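Local coordinates for protein intracellular serine protease (Bacillus licheniformis, PDB 4ZOQ) that probably acts as a subtilisin-like serine endopeptidase, a lanthipeptide protease suited to sequence-specific, traceless cleavage of peptide bonds, at residues 154-157 and 158-161. Residues are numbered along the deposited sequence; the frame is centred on the assembly and turned at random.
Sequences AYQR and AANY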
ATOM      1  N   ALA B 154       4.668  14.541  10.729  1.00 39.52           N
ATOM      2  CA  ALA B 154       5.057  14.709   9.338  1.00 39.28           C
ATOM      3  C   ALA B 154       4.205  13.828   8.458  1.00 38.35           C
ATOM      4  O   ALA B 154       3.701  14.235   7.402  1.00 34.67           O
ATOM      5  CB  ALA B 154       6.543  14.353   9.151  1.00 35.25           C
ATOM      6  N   TYR B 155       4.030  12.605   8.944  1.00 42.12           N
ATOM      7  CA  TYR B 155       3.414  11.552   8.171  1.00 36.30           C
ATOM      8  C   TYR B 155       1.934  11.898   8.005  1.00 37.22           C
ATOM      9  O   TYR B 155       1.323  11.659   6.953  1.00 36.01           O
ATOM     10  CB  TYR B 155       3.555  10.239   8.905  1.00 34.72           C
ATOM     11  CG  TYR B 155       3.866   9.107   8.031  1.00 34.78           C
ATOM     12  CD1 TYR B 155       4.758   8.127   8.445  1.00 32.65           C
ATOM     13  CD2 TYR B 155       3.391   9.080   6.729  1.00 39.89           C
ATOM     14  CE1 TYR B 155       5.072   7.078   7.627  1.00 36.11           C
ATOM     15  CE2 TYR B 155       3.702   8.045   5.898  1.00 35.64           C
ATOM     16  CZ  TYR B 155       4.549   7.046   6.358  1.00 40.07           C
ATOM     17  OH  TYR B 155       4.909   5.987   5.562  1.00 51.23           O
ATOM     18  N   GLN B 156       1.391  12.524   9.045  1.00 33.03           N
ATOM     19  CA  GLN B 156       0.001  12.942   9.054  1.00 36.61           C
ATOM     20  C   GLN B 156      -0.230  14.071   8.043  1.00 35.34           C
ATOM     21  O   GLN B 156      -1.307  14.174   7.446  1.00 36.98           O
ATOM     22  CB  GLN B 156      -0.407  13.363  10.476  1.00 32.77           C
ATOM     23  CG  GLN B 156      -1.875  13.627  10.664  1.00 31.82           C
ATOM     24  CD  GLN B 156      -2.750  12.408  10.320  1.00 36.73           C
ATOM     25  OE1 GLN B 156      -2.768  11.402  11.046  1.00 35.91           O
ATOM     26  NE2 GLN B 156      -3.477  12.503   9.214  1.00 36.91           N
ATOM     27  N   ARG B 157       0.789  14.889   7.809  1.00 35.77           N
ATOM     28  CA  ARG B 157       0.630  15.986   6.866  1.00 35.29           C
ATOM     29  C   ARG B 157       0.565  15.445   5.458  1.00 33.53           C
ATOM     30  O   ARG B 157      -0.240  15.902   4.656  1.00 36.09           O
ATOM     31  CB  ARG B 157       1.793  16.968   6.981  1.00 36.47           C
ATOM     32  CG  ARG B 157       1.779  17.859   8.191  1.00 37.71           C
ATOM     33  CD  ARG B 157       2.956  18.829   8.127  1.00 41.08           C
ATOM     34  NE  ARG B 157       3.043  19.666   9.316  1.00 48.04           N
ATOM     35  CZ  ARG B 157       3.954  20.619   9.501  1.00 49.58           C
ATOM     36  NH1 ARG B 157       4.890  20.839   8.586  1.00 44.99           N
ATOM     37  NH2 ARG B 157       3.936  21.343  10.614  1.00 48.79           N
ATOM     38  N   ALA B 158       1.355  14.414   5.185  1.00 34.51           N
ATOM     39  CA  ALA B 158       1.299  13.726   3.902  1.00 33.84           C
ATOM     40  C   ALA B 158      -0.093  13.151   3.662  1.00 36.76           C
ATOM     41  O   ALA B 158      -0.671  13.300   2.570  1.00 36.09           O
ATOM     42  CB  ALA B 158       2.348  12.624   3.847  1.00 30.57           C
ATOM     43  N   ALA B 159      -0.652  12.541   4.699  1.00 32.80           N
ATOM     44  CA  ALA B 159      -1.969  11.944   4.589  1.00 35.33           C
ATOM     45  C   ALA B 159      -3.027  13.014   4.380  1.00 38.88           C
ATOM     46  O   ALA B 159      -3.976  12.836   3.590  1.00 38.19           O
ATOM     47  CB  ALA B 159      -2.283  11.104   5.829  1.00 38.91           C
ATOM     48  N   ASN B 160      -2.861  14.131   5.082  1.00 36.85           N
ATOM     49  CA  ASN B 160      -3.757  15.265   4.904  1.00 36.15           C
ATOM     50  C   ASN B 160      -3.709  15.787   3.457  1.00 37.71           C
ATOM     51  O   ASN B 160      -4.732  16.131   2.848  1.00 38.94           O
ATOM     52  CB  ASN B 160      -3.369  16.377   5.888  1.00 34.30           C
ATOM     53  CG  ASN B 160      -3.697  16.021   7.365  1.00 38.48           C
ATOM     54  OD1 ASN B 160      -4.246  14.954   7.675  1.00 38.37           O
ATOM     55  ND2 ASN B 160      -3.362  16.923   8.265  1.00 37.91           N
ATOM     56  N   TYR B 161      -2.515  15.806   2.890  1.00 35.42           N
ATOM     57  CA  TYR B 161      -2.345  16.325   1.540  1.00 42.37           C
ATOM     58  C   TYR B 161      -3.062  15.458   0.494  1.00 40.10           C
ATOM     59  O   TYR B 161      -3.742  15.980  -0.389  1.00 39.24           O
ATOM     60  CB  TYR B 161      -0.862  16.451   1.222  1.00 39.35           C
ATOM     61  CG  TYR B 161      -0.561  17.120  -0.080  1.00 38.39           C
ATOM     62  CD1 TYR B 161      -0.786  18.485  -0.256  1.00 38.40           C
ATOM     63  CD2 TYR B 161      -0.010  16.398  -1.131  1.00 38.38           C
ATOM     64  CE1 TYR B 161      -0.479  19.109  -1.472  1.00 41.66           C
ATOM     65  CE2 TYR B 161       0.298  16.995  -2.327  1.00 40.65           C
ATOM     66  CZ  TYR B 161       0.066  18.348  -2.504  1.00 41.27           C
ATOM     67  OH  TYR B 161       0.395  18.902  -3.722  1.00 32.58           O
TER
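Q156 and N160, an i to i+4 amide pair on helix 146-164 of the subtilisin-like α/β domain, are joined twice, through the backbone and through their side chains. From CB the Q156 chain sets off with CG anti to the backbone N (chi1 -171°), then bends at chi2 (58°), which swings the amide along the helix toward N160. Q156 CG and CD each lie 4.0 Å from N160 OD1. At the tip, Q156 NE2 donates to N160 OD1 over 3.0 Å; the acceptor lies close to the plane of the Q156 amide, but the donor stands above the N160 carbonyl plane, and the two amide planes are 37° apart. Q156 NE2 also passes 3.9 Å from A159 CB and hydrogen-bonds to the backbone O of K197. N160 N donates to Q156 O at 2.8 Å, one of four i to i+4 backbone bonds here. R157, extended from CG to NE, hydrogen-bonds through NH1 to L35 O and I61 O of the other chain in the assembly, while Y161 OH hydrogen-bonds to N128 OD1 of helix 116-128. An alanine in place of Q156 would probably leave N160 OD1 and K197 O without this shared donor. One amide nitrogen thus ties its own helix to a nearby loop through two hydrogen bonds.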